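Local coordinates for protein D-glycero-beta-D-manno-heptose-1,7-bisphosphate 7-phosphatase (Mesorhizobium loti, PDB 2O2X) that removes the C-7 phosphate from D-glycero-beta-D-manno-heptose 1,7-bisphosphate, a magnesium-dependent step on the pathway to ADP-L-glycero-beta-D-manno-heptose, at residues 76-81 / 114-119. Residues are numbered along the deposited sequence; the frame is centred on the assembly and turned at random.
Sequences VVVTNQ and MVLACA
Val77 and Thr79 of strand 75-80 bond through their backbones to Met114, Leu116 and Cys118 of strand 114-118, neighbouring parallel strands whose axes pass 4.7 Å apart. The ladder runs past the strand ends: Gln81 N reaches Cys118 O at 2.8 Å. On the face of Val76, Val78 and Leu116, the Leu116 methyl CD1 is the meeting point. It lies 3.5 Å from Val76 CG1 and 4.0 Å from Val78 CG1, the latter side chain running alongside the leucine, and Met142 of helix 141-150 packs over Val78 and Leu116. On the face of Val77, Thr79, Val115 and Ala117, Thr79 turns its methyl CG2 between backbone N and carbonyl carbon, 3.6 Å from Ala117 CB. That rotation leaves OG1 anti to the backbone N (chi1 176°), where Gln81 NE2 donates to it at 2.9 Å with the hydroxyl oxygen almost in the amide plane. The same NE2 also bonds to Asp39, so the amide has two partners fixing its turn. At Asn80 the amide nitrogen bonds to the carbonyl of Lys137, whose own NZ is held by Val78 O. With an alanine at Thr79, the methyl against Ala117 and the hydroxyl are both gone, and Gln81 NE2 would probably lose one of its two acceptors, leaving its amide freer to turn. The pair illustrates how a Rossmann-like HAD core builds its active site: the connection from 75-80 to 114-118 passes through helices 82-85 and 91-107, and Thr79, which by similarity stabilises the phosphoryl group, sits at the C-terminal end of its strand. Apolar contacts and backbone bonds thus fix the strand, while the polar residues at its end are tied to one another and to probable site residues, Asp39 and Lys137, an arrangement consistent with phosphate binding.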
loop_
_atom_site.group_PDB
_atom_site.type_symbol
_atom_site.label_atom_id
_atom_site.label_comp_id
_atom_site.label_asym_id
_atom_site.label_seq_id
_atom_site.Cartn_x
_atom_site.Cartn_y
_atom_site.Cartn_z
ATOM N N VAL A 76 -4.541 -0.210 -3.811
ATOM C CA VAL A 76 -3.372 0.579 -4.152
ATOM C C VAL A 76 -2.236 0.261 -3.198
ATOM O O VAL A 76 -2.346 0.466 -1.988
ATOM C CB VAL A 76 -3.667 2.093 -4.132
ATOM C CG1 VAL A 76 -2.438 2.888 -4.492
ATOM C CG2 VAL A 76 -4.841 2.433 -5.076
ATOM N N VAL A 77 -1.143 -0.276 -3.754
ATOM C CA VAL A 77 0.049 -0.609 -2.958
ATOM C C VAL A 77 0.894 0.640 -2.857
ATOM O O VAL A 77 1.203 1.249 -3.877
ATOM C CB VAL A 77 0.839 -1.755 -3.586
ATOM C CG1 VAL A 77 2.117 -2.035 -2.764
ATOM C CG2 VAL A 77 -0.030 -3.024 -3.677
ATOM N N VAL A 78 1.267 1.029 -1.649
ATOM C CA VAL A 78 2.110 2.228 -1.416
ATOM C C VAL A 78 3.266 1.777 -0.524
ATOM O O VAL A 78 3.077 1.390 0.628
ATOM C CB VAL A 78 1.344 3.431 -0.796
ATOM C CG1 VAL A 78 0.446 4.042 -1.826
ATOM C CG2 VAL A 78 0.537 3.021 0.451
ATOM N N THR A 79 4.473 1.761 -1.075
ATOM C CA THR A 79 5.601 1.084 -0.399
ATOM C C THR A 79 6.848 1.959 -0.431
ATOM O O THR A 79 7.227 2.463 -1.485
ATOM C CB THR A 79 5.888 -0.319 -1.009
ATOM O OG1 THR A 79 7.044 -0.912 -0.410
ATOM C CG2 THR A 79 6.112 -0.290 -2.497
ATOM N N ASN A 80 7.502 2.108 0.719
ATOM C CA ASN A 80 8.832 2.687 0.788
ATOM C C ASN A 80 9.836 1.555 0.529
ATOM O O ASN A 80 9.772 0.477 1.115
ATOM C CB ASN A 80 9.172 3.260 2.166
ATOM C CG ASN A 80 8.405 4.554 2.548
ATOM O OD1 ASN A 80 7.769 5.212 1.718
ATOM N ND2 ASN A 80 8.520 4.946 3.832
ATOM N N GLN A 81 10.772 1.811 -0.373
ATOM C CA GLN A 81 11.836 0.896 -0.741
ATOM C C GLN A 81 13.190 1.552 -0.516
ATOM O O GLN A 81 13.973 1.783 -1.467
ATOM C CB GLN A 81 11.629 0.452 -2.196
ATOM C CG GLN A 81 10.356 -0.379 -2.407
ATOM C CD GLN A 81 10.487 -1.789 -1.886
ATOM O OE1 GLN A 81 11.512 -2.455 -2.104
ATOM N NE2 GLN A 81 9.448 -2.273 -1.207
HETATM N N MSE A 114 -2.910 -0.580 -8.543
HETATM C CA MSE A 114 -1.849 0.400 -8.750
HETATM C C MSE A 114 -0.740 0.105 -7.742
HETATM O O MSE A 114 -1.018 -0.338 -6.612
HETATM C CB MSE A 114 -2.380 1.816 -8.577
HETATM C CG MSE A 114 -1.372 2.900 -8.828
HETATM SE SE MSE A 114 -2.068 4.698 -8.864
HETATM C CE MSE A 114 -2.803 4.669 -10.641
ATOM N N VAL A 115 0.499 0.330 -8.160
ATOM C CA VAL A 115 1.664 0.258 -7.256
ATOM C C VAL A 115 2.432 1.570 -7.304
ATOM O O VAL A 115 2.811 2.015 -8.399
ATOM C CB VAL A 115 2.617 -0.888 -7.664
ATOM C CG1 VAL A 115 3.882 -0.904 -6.787
ATOM C CG2 VAL A 115 1.899 -2.238 -7.597
ATOM N N LEU A 116 2.673 2.175 -6.140
ATOM C CA LEU A 116 3.584 3.308 -5.992
ATOM C C LEU A 116 4.687 2.926 -5.025
ATOM O O LEU A 116 4.440 2.257 -4.016
ATOM C CB LEU A 116 2.899 4.585 -5.535
ATOM C CG LEU A 116 1.690 4.998 -6.387
ATOM C CD1 LEU A 116 0.401 4.455 -5.825
ATOM C CD2 LEU A 116 1.544 6.523 -6.408
ATOM N N ALA A 117 5.912 3.308 -5.350
ATOM C CA ALA A 117 7.052 3.028 -4.507
ATOM C C ALA A 117 8.016 4.199 -4.481
ATOM O O ALA A 117 8.196 4.906 -5.498
ATOM C CB ALA A 117 7.778 1.777 -4.978
ATOM N N CYS A 118 8.608 4.415 -3.324
ATOM C CA CYS A 118 9.527 5.539 -3.078
ATOM C C CYS A 118 10.845 5.033 -2.528
ATOM O O CYS A 118 10.871 4.423 -1.463
ATOM C CB CYS A 118 8.923 6.529 -2.119
ATOM S SG CYS A 118 10.034 7.979 -1.923
ATOM N N ALA A 119 11.940 5.317 -3.245
ATOM C CA ALA A 119 13.286 4.837 -2.886
ATOM C C ALA A 119 14.036 5.759 -1.936
ATOM O O ALA A 119 14.992 5.321 -1.288
ATOM C CB ALA A 119 14.103 4.643 -4.124
#